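Local coordinates for protein LAIR1 ecotodomain from MGD21 antibody (Homo sapiens, PDB 7JZK) that probably serves, as the collagen-receptor domain inserted into an antibody, to recognise a RIFIN of the malaria parasite, with whose V2 domain it forms a complex, at residues I79-S83 with R84-E88. Residues are numbered along the deposited sequence; the frame is centred on the assembly and turned at random.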
loop_
_atom_site.group_PDB
_atom_site.type_symbol
_atom_site.label_atom_id
_atom_site.label_comp_id
_atom_site.label_asym_id
_atom_site.label_seq_id
_atom_site.Cartn_x
_atom_site.Cartn_y
_atom_site.Cartn_z
ATOM N N ILE A 79 -2.439 12.827 7.505
ATOM C CA ILE A 79 -1.604 12.554 8.660
ATOM C C ILE A 79 -0.174 12.783 8.209
ATOM O O ILE A 79 0.168 12.566 7.048
ATOM C CB ILE A 79 -1.838 11.127 9.207
ATOM C CG1 ILE A 79 -1.076 10.897 10.511
ATOM C CG2 ILE A 79 -1.453 10.099 8.187
ATOM C CD1 ILE A 79 -1.331 9.541 11.093
ATOM N N TYR A 80 0.661 13.278 9.100
ATOM C CA TYR A 80 2.015 13.558 8.674
ATOM C C TYR A 80 2.981 12.942 9.660
ATOM O O TYR A 80 2.623 12.608 10.794
ATOM C CB TYR A 80 2.279 15.056 8.513
ATOM C CG TYR A 80 2.220 15.851 9.789
ATOM C CD1 TYR A 80 1.058 16.508 10.156
ATOM C CD2 TYR A 80 3.336 15.975 10.614
ATOM C CE1 TYR A 80 0.996 17.237 11.297
ATOM C CE2 TYR A 80 3.279 16.696 11.764
ATOM C CZ TYR A 80 2.108 17.328 12.108
ATOM O OH TYR A 80 2.046 18.072 13.273
ATOM N N TYR A 81 4.201 12.756 9.184
ATOM C CA TYR A 81 5.268 12.153 9.965
ATOM C C TYR A 81 6.348 13.190 10.204
ATOM O O TYR A 81 6.850 13.786 9.257
ATOM C CB TYR A 81 5.846 10.920 9.245
ATOM C CG TYR A 81 6.771 10.068 10.109
ATOM C CD1 TYR A 81 6.269 9.152 11.008
ATOM C CD2 TYR A 81 8.156 10.186 10.029
ATOM C CE1 TYR A 81 7.122 8.388 11.814
ATOM C CE2 TYR A 81 9.002 9.416 10.834
ATOM C CZ TYR A 81 8.480 8.524 11.711
ATOM O OH TYR A 81 9.319 7.758 12.479
ATOM N N LYS A 82 6.686 13.419 11.464
ATOM C CA LYS A 82 7.713 14.398 11.796
ATOM C C LYS A 82 8.334 14.065 13.141
ATOM O O LYS A 82 7.635 13.642 14.059
ATOM C CB LYS A 82 7.064 15.790 11.734
ATOM C CG LYS A 82 7.940 17.007 11.587
ATOM C CD LYS A 82 8.194 17.784 12.863
ATOM C CE LYS A 82 7.920 19.260 12.538
ATOM N NZ LYS A 82 7.710 20.195 13.680
ATOM N N SER A 83 9.654 14.222 13.228
ATOM C CA SER A 83 10.413 13.936 14.443
ATOM C C SER A 83 10.120 12.530 14.983
ATOM O O SER A 83 9.777 12.340 16.148
ATOM C CB SER A 83 10.150 15.016 15.494
ATOM O OG SER A 83 10.034 16.294 14.884
ATOM N N ARG A 84 10.216 11.528 14.107
ATOM C CA ARG A 84 10.079 10.110 14.487
ATOM C C ARG A 84 8.717 9.738 15.044
ATOM O O ARG A 84 8.613 8.833 15.862
ATOM C CB ARG A 84 11.135 9.672 15.485
ATOM C CG ARG A 84 12.544 9.974 15.102
ATOM C CD ARG A 84 13.307 10.280 16.376
ATOM N NE ARG A 84 14.114 11.475 16.221
ATOM C CZ ARG A 84 14.409 12.306 17.208
ATOM N NH1 ARG A 84 15.152 13.373 16.965
ATOM N NH2 ARG A 84 13.951 12.077 18.427
ATOM N N LYS A 85 7.671 10.460 14.682
ATOM C CA LYS A 85 6.357 10.051 15.132
ATOM C C LYS A 85 5.317 10.507 14.146
ATOM O O LYS A 85 5.440 11.564 13.542
ATOM C CB LYS A 85 6.017 10.549 16.549
ATOM C CG LYS A 85 6.330 11.972 16.866
ATOM C CD LYS A 85 6.402 12.115 18.391
ATOM C CE LYS A 85 7.301 11.047 18.999
ATOM N NZ LYS A 85 7.622 11.317 20.429
ATOM N N TRP A 86 4.311 9.675 13.973
ATOM C CA TRP A 86 3.150 10.087 13.218
ATOM C C TRP A 86 2.377 11.073 14.078
ATOM O O TRP A 86 2.269 10.895 15.292
ATOM C CB TRP A 86 2.263 8.880 12.893
ATOM C CG TRP A 86 2.741 8.053 11.766
ATOM C CD1 TRP A 86 3.245 6.783 11.836
ATOM C CD2 TRP A 86 2.715 8.401 10.383
ATOM N NE1 TRP A 86 3.563 6.333 10.580
ATOM C CE2 TRP A 86 3.241 7.306 9.667
ATOM C CE3 TRP A 86 2.307 9.535 9.679
ATOM C CZ2 TRP A 86 3.375 7.314 8.281
ATOM C CZ3 TRP A 86 2.442 9.545 8.302
ATOM C CH2 TRP A 86 2.969 8.442 7.620
ATOM N N SER A 87 1.831 12.100 13.452
ATOM C CA SER A 87 0.910 12.988 14.130
ATOM C C SER A 87 -0.461 12.331 14.262
ATOM O O SER A 87 -0.726 11.267 13.693
ATOM C CB SER A 87 0.778 14.269 13.349
ATOM O OG SER A 87 0.103 13.972 12.165
ATOM N N GLU A 88 -1.345 12.956 15.033
ATOM C CA GLU A 88 -2.732 12.519 15.042
ATOM C C GLU A 88 -3.386 12.895 13.721
ATOM O O GLU A 88 -2.963 13.832 13.040
ATOM C CB GLU A 88 -3.495 13.149 16.199
ATOM C CG GLU A 88 -2.635 13.379 17.442
ATOM C CD GLU A 88 -2.143 14.837 17.595
ATOM O OE1 GLU A 88 -2.578 15.520 18.550
ATOM O OE2 GLU A 88 -1.312 15.297 16.776
#
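Tyr-81 turns the edge of its ring onto the face of the Trp-86 indole, a T-shaped pair in which CD1 of Tyr-81 lies 3.7 Å from CD2 of Trp-86 and the planes stand at 72°. The same tyrosine also touches the indole closer to its backbone, since its CB sits over the six-membered ring in a CH-pi contact. With CG anti to the backbone N (chi1 -168°), the phenol runs on alongside the backbone of Lys-85 toward the turn, and its OH comes to 3.2 Å from CA of Arg-84. Ile-79 extends at about a right angle to the tryptophan, placing CG1 3.7 Å from CE3 of Trp-86. The case illustrates how a beta hairpin sorts its residues: within this immunoglobulin domain, Tyr-81 and Trp-86 form a non-hydrogen-bonded antiparallel pair joining strands 74-82 and 85-97 next to their tight connection. Their aromatic side of the sheet meets Rifin, where Phe-105 of that chain packs against both rings and donates its backbone N-H to the hydroxyl of Tyr-81. Tyr-80 and Ser-87 meet across the other side. Ser-87 CB lies over the phenol face, 3.6 Å from the ring centroid of Tyr-80, while OG of Ser-87 stands above the rim near CD1. A nearly straight bond of 2.8 Å from Ser-87 N to Tyr-80 O fixes the backbones beneath this contact, and the far end of the tyrosine is tied by its OH to the carbonyl of Pro-4.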